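Local structure of glycoside hydrolase family 31 (Trueperella pyogenes, 5I0F) at residues E336-Q350 with D397-L409. The protein probably hydrolyses the glycosidic bonds of cycloalternan, working through a covalent glycosyl-enzyme intermediate as a family 31 glycoside hydrolase. Numbering follows the deposited sequence.
With CA (calcium ion), chain G.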
# COMPACT_ATOMS: atom_id res chain seq x y z
N GLU A 336 -12.95 -0.49 19.74
CA GLU A 336 -13.47 0.87 19.75
C GLU A 336 -12.34 1.89 19.67
O GLU A 336 -12.39 2.77 18.83
CB GLU A 336 -14.28 1.08 21.01
CG GLU A 336 -15.54 0.20 21.03
CD GLU A 336 -16.58 0.65 22.03
OE1 GLU A 336 -16.40 1.70 22.70
OE2 GLU A 336 -17.61 -0.05 22.14
N GLY A 337 -11.33 1.76 20.54
CA GLY A 337 -10.19 2.69 20.61
C GLY A 337 -8.83 2.13 20.23
O GLY A 337 -7.86 2.89 20.11
N PHE A 338 -8.73 0.81 20.06
CA PHE A 338 -7.46 0.13 19.70
C PHE A 338 -6.28 0.50 20.59
O PHE A 338 -5.14 0.61 20.15
CB PHE A 338 -7.20 0.27 18.20
CG PHE A 338 -8.35 -0.22 17.39
CD1 PHE A 338 -8.48 -1.58 17.14
CD2 PHE A 338 -9.38 0.65 17.00
CE1 PHE A 338 -9.60 -2.07 16.48
CE2 PHE A 338 -10.50 0.16 16.32
CZ PHE A 338 -10.61 -1.20 16.06
N THR A 339 -6.59 0.66 21.88
CA THR A 339 -5.64 1.05 22.89
C THR A 339 -5.64 0.12 24.13
O THR A 339 -4.63 0.01 24.82
CB THR A 339 -5.96 2.52 23.30
OG1 THR A 339 -5.89 3.34 22.12
CG2 THR A 339 -5.00 3.01 24.25
N ILE A 340 -6.77 -0.54 24.37
CA ILE A 340 -7.04 -1.32 25.58
C ILE A 340 -7.48 -2.73 25.17
O ILE A 340 -8.32 -2.86 24.30
CB ILE A 340 -8.17 -0.65 26.37
CG1 ILE A 340 -7.74 0.79 26.74
CG2 ILE A 340 -8.56 -1.49 27.59
CD1 ILE A 340 -8.80 1.63 27.37
N PHE A 341 -6.92 -3.75 25.83
CA PHE A 341 -7.30 -5.14 25.58
C PHE A 341 -8.80 -5.41 25.87
O PHE A 341 -9.37 -4.85 26.82
CB PHE A 341 -6.44 -6.11 26.42
CG PHE A 341 -5.13 -6.51 25.77
CD1 PHE A 341 -3.99 -5.73 25.92
CD2 PHE A 341 -5.03 -7.68 25.02
CE1 PHE A 341 -2.79 -6.09 25.34
CE2 PHE A 341 -3.83 -8.05 24.44
CZ PHE A 341 -2.71 -7.26 24.60
N ARG A 342 -9.43 -6.24 25.04
CA ARG A 342 -10.86 -6.52 25.21
C ARG A 342 -11.15 -7.06 26.62
O ARG A 342 -10.38 -7.88 27.15
CB ARG A 342 -11.39 -7.49 24.17
CG ARG A 342 -12.91 -7.58 24.14
CD ARG A 342 -13.41 -8.17 22.84
NE ARG A 342 -12.91 -9.53 22.57
CZ ARG A 342 -13.56 -10.69 22.80
NH1 ARG A 342 -12.99 -11.84 22.47
NH2 ARG A 342 -14.76 -10.72 23.37
N ASP A 343 -12.25 -6.56 27.20
CA ASP A 343 -12.73 -6.89 28.58
C ASP A 343 -11.94 -6.32 29.75
O ASP A 343 -12.32 -6.54 30.90
CB ASP A 343 -12.93 -8.42 28.78
CG ASP A 343 -13.97 -9.02 27.84
OD1 ASP A 343 -14.92 -8.30 27.45
OD2 ASP A 343 -13.81 -10.21 27.49
N ALA A 344 -10.85 -5.59 29.50
CA ALA A 344 -10.10 -4.98 30.60
C ALA A 344 -10.99 -3.96 31.30
O ALA A 344 -11.81 -3.32 30.66
CB ALA A 344 -8.82 -4.30 30.09
N ARG A 345 -10.83 -3.86 32.61
CA ARG A 345 -11.56 -2.89 33.44
C ARG A 345 -10.62 -1.81 33.96
O ARG A 345 -9.45 -2.07 34.24
CB ARG A 345 -12.26 -3.60 34.60
CG ARG A 345 -13.26 -4.67 34.13
CD ARG A 345 -14.10 -5.24 35.24
NE ARG A 345 -15.04 -4.25 35.75
CZ ARG A 345 -15.69 -4.34 36.92
NH1 ARG A 345 -16.53 -3.36 37.27
NH2 ARG A 345 -15.52 -5.37 37.75
N TYR A 346 -11.16 -0.61 34.11
CA TYR A 346 -10.35 0.57 34.44
C TYR A 346 -11.27 1.73 34.83
O TYR A 346 -12.46 1.74 34.51
CB TYR A 346 -9.50 0.99 33.22
CG TYR A 346 -10.33 1.10 31.96
CD1 TYR A 346 -10.53 -0.00 31.13
CD2 TYR A 346 -10.96 2.30 31.62
CE1 TYR A 346 -11.32 0.08 29.98
CE2 TYR A 346 -11.75 2.40 30.48
CZ TYR A 346 -11.92 1.29 29.66
OH TYR A 346 -12.69 1.37 28.54
N VAL A 347 -10.67 2.70 35.50
CA VAL A 347 -11.33 3.95 35.82
C VAL A 347 -11.25 4.86 34.56
O VAL A 347 -10.19 4.92 33.92
CB VAL A 347 -10.61 4.57 37.05
CG1 VAL A 347 -10.94 6.03 37.24
CG2 VAL A 347 -10.94 3.73 38.29
N PRO A 348 -12.35 5.54 34.19
CA PRO A 348 -12.37 6.55 33.11
C PRO A 348 -11.29 7.65 33.24
O PRO A 348 -11.05 8.13 34.35
CB PRO A 348 -13.75 7.20 33.24
CG PRO A 348 -14.59 6.23 33.99
CD PRO A 348 -13.68 5.41 34.84
N ASN A 349 -10.69 8.04 32.10
CA ASN A 349 -9.48 8.92 32.02
C ASN A 349 -9.58 10.38 31.50
O ASN A 349 -8.55 11.11 31.51
CB ASN A 349 -8.44 8.22 31.11
CG ASN A 349 -7.24 7.75 31.87
OD1 ASN A 349 -7.35 7.29 33.00
ND2 ASN A 349 -6.09 7.83 31.25
N GLN A 350 -10.75 10.80 31.02
CA GLN A 350 -10.92 12.02 30.20
C GLN A 350 -10.05 11.98 28.92
O GLN A 350 -9.60 13.02 28.43
CB GLN A 350 -10.68 13.33 31.01
CG GLN A 350 -11.58 13.52 32.24
CD GLN A 350 -11.38 14.86 32.99
OE1 GLN A 350 -12.36 15.50 33.41
NE2 GLN A 350 -10.13 15.28 33.19
N ASP A 397 -22.51 4.60 18.76
CA ASP A 397 -22.61 3.51 19.76
C ASP A 397 -21.28 3.10 20.44
O ASP A 397 -21.19 2.02 21.02
CB ASP A 397 -23.28 2.27 19.15
CG ASP A 397 -22.46 1.62 18.04
OD1 ASP A 397 -21.43 2.19 17.60
OD2 ASP A 397 -22.88 0.53 17.60
N LEU A 398 -20.27 3.95 20.35
CA LEU A 398 -19.04 3.76 21.10
C LEU A 398 -19.33 3.99 22.57
O LEU A 398 -20.19 4.80 22.92
CB LEU A 398 -17.97 4.77 20.66
CG LEU A 398 -17.46 4.64 19.22
CD1 LEU A 398 -16.53 5.79 18.91
CD2 LEU A 398 -16.77 3.30 19.03
N GLY A 399 -18.57 3.30 23.43
CA GLY A 399 -18.62 3.51 24.87
C GLY A 399 -17.94 4.81 25.27
O GLY A 399 -17.32 5.46 24.43
N PRO A 400 -18.05 5.20 26.56
CA PRO A 400 -17.53 6.50 27.02
C PRO A 400 -16.03 6.71 26.85
O PRO A 400 -15.62 7.83 26.58
CB PRO A 400 -17.89 6.55 28.51
CG PRO A 400 -18.94 5.53 28.71
CD PRO A 400 -18.80 4.50 27.63
N GLU A 401 -15.24 5.65 27.04
CA GLU A 401 -13.79 5.77 26.91
C GLU A 401 -13.36 6.16 25.48
O GLU A 401 -12.57 7.07 25.31
CB GLU A 401 -13.11 4.47 27.34
CG GLU A 401 -11.58 4.54 27.34
CD GLU A 401 -10.99 5.35 28.49
OE1 GLU A 401 -11.70 5.82 29.40
OE2 GLU A 401 -9.75 5.51 28.51
N ALA A 402 -13.90 5.46 24.49
CA ALA A 402 -13.61 5.76 23.07
C ALA A 402 -14.08 7.16 22.67
O ALA A 402 -13.35 7.88 21.98
CB ALA A 402 -14.22 4.70 22.16
N LEU A 403 -15.28 7.55 23.13
CA LEU A 403 -15.77 8.90 22.90
C LEU A 403 -14.86 9.94 23.50
O LEU A 403 -14.56 10.92 22.86
CB LEU A 403 -17.20 9.10 23.44
CG LEU A 403 -18.28 8.27 22.75
CD1 LEU A 403 -19.58 8.35 23.53
CD2 LEU A 403 -18.48 8.75 21.31
N ALA A 404 -14.42 9.74 24.75
CA ALA A 404 -13.49 10.69 25.38
C ALA A 404 -12.14 10.75 24.65
O ALA A 404 -11.57 11.82 24.48
CB ALA A 404 -13.30 10.36 26.85
N GLN A 405 -11.63 9.59 24.22
CA GLN A 405 -10.38 9.56 23.44
C GLN A 405 -10.48 10.37 22.14
O GLN A 405 -9.57 11.13 21.82
CB GLN A 405 -9.99 8.11 23.15
CG GLN A 405 -8.59 7.97 22.56
CD GLN A 405 -8.23 6.50 22.40
OE1 GLN A 405 -9.06 5.70 21.96
NE2 GLN A 405 -7.02 6.14 22.81
N GLY A 406 -11.60 10.26 21.43
CA GLY A 406 -11.82 11.07 20.21
C GLY A 406 -11.96 12.55 20.49
O GLY A 406 -11.43 13.37 19.76
N ASN A 407 -12.66 12.89 21.57
CA ASN A 407 -12.77 14.31 21.98
C ASN A 407 -11.42 14.90 22.35
O ASN A 407 -11.14 16.02 22.01
CB ASN A 407 -13.74 14.48 23.13
CG ASN A 407 -15.19 14.44 22.68
OD1 ASN A 407 -15.50 14.47 21.48
ND2 ASN A 407 -16.10 14.43 23.64
N ALA A 408 -10.57 14.11 23.02
CA ALA A 408 -9.22 14.55 23.39
C ALA A 408 -8.32 14.69 22.16
O ALA A 408 -7.54 15.63 22.06
CB ALA A 408 -8.61 13.59 24.42
N LEU A 409 -8.46 13.78 21.20
CA LEU A 409 -7.75 13.90 19.93
C LEU A 409 -8.09 15.23 19.23
O LEU A 409 -7.20 16.01 18.88
CB LEU A 409 -8.07 12.70 19.03
CG LEU A 409 -7.49 12.72 17.63
CD1 LEU A 409 -5.97 12.84 17.66
CD2 LEU A 409 -7.92 11.49 16.85
CA CA G . -6.46 6.89 35.21
O HOH W 1 -14.88 2.71 24.64
O HOH W 2 -7.52 4.77 34.54
O HOH W 3 -11.74 8.62 29.89
O HOH W 4 -11.67 14.43 26.25
O HOH W 5 -4.26 6.58 34.72
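Glu-336 reaches the start of helix 400-412 and takes the backbone N-H of its N-cap residue, Gly-399, on OE1; Gly-399 N lies 2.8 Å from Glu-336 OE1, on the syn side of the carboxylate. A water 2.7 Å from the same Glu-336 OE1 donates to it and accepts from Ala-402, so one oxygen holds the N-cap N-H directly and, through water, an N-H of the first turn. A carboxylate suits this place, since its charge probably interacts favourably with the helix dipole. The CB and CG of Glu-336 run alongside Leu-398 CD2, and the small Ala-402 lets the loop come close, with Ala-402 CB 3.8 Å from Glu-336 CB.

One turn on, the extended Gln-405 spans the gap, and its NE2 donates nearly straight (162°) to Thr-339 OG1 at 3.1 Å, close to the amide plane. A hydroxyl suits this spot because it also donates to Gly-337 O, while Gln-451 and Gln-392 bind the two ends of the Gln-405 amide, which fixes its flip.

Glu-401 packs differently: its CB and CG rest against Tyr-346 OH, CB at 3.4 Å, and the bend at chi2 (73°) brings its carboxylate near Tyr-346 CE2. Ile-340 CD1 sits over one face of that ring, toward its rim. The Glu-401 carboxylate holds His-354 through OE2 and a water through OE1; that water's link to Asn-349 N is unusually short and doubtful in detail. Asn-349 gives OD1 to a calcium ion at 2.4 Å. The contact joins the excursions after strands 326-329 and 383-388 at the C-terminal, active-site end of the TIM barrel, where Phe-338 touches the bound glucose.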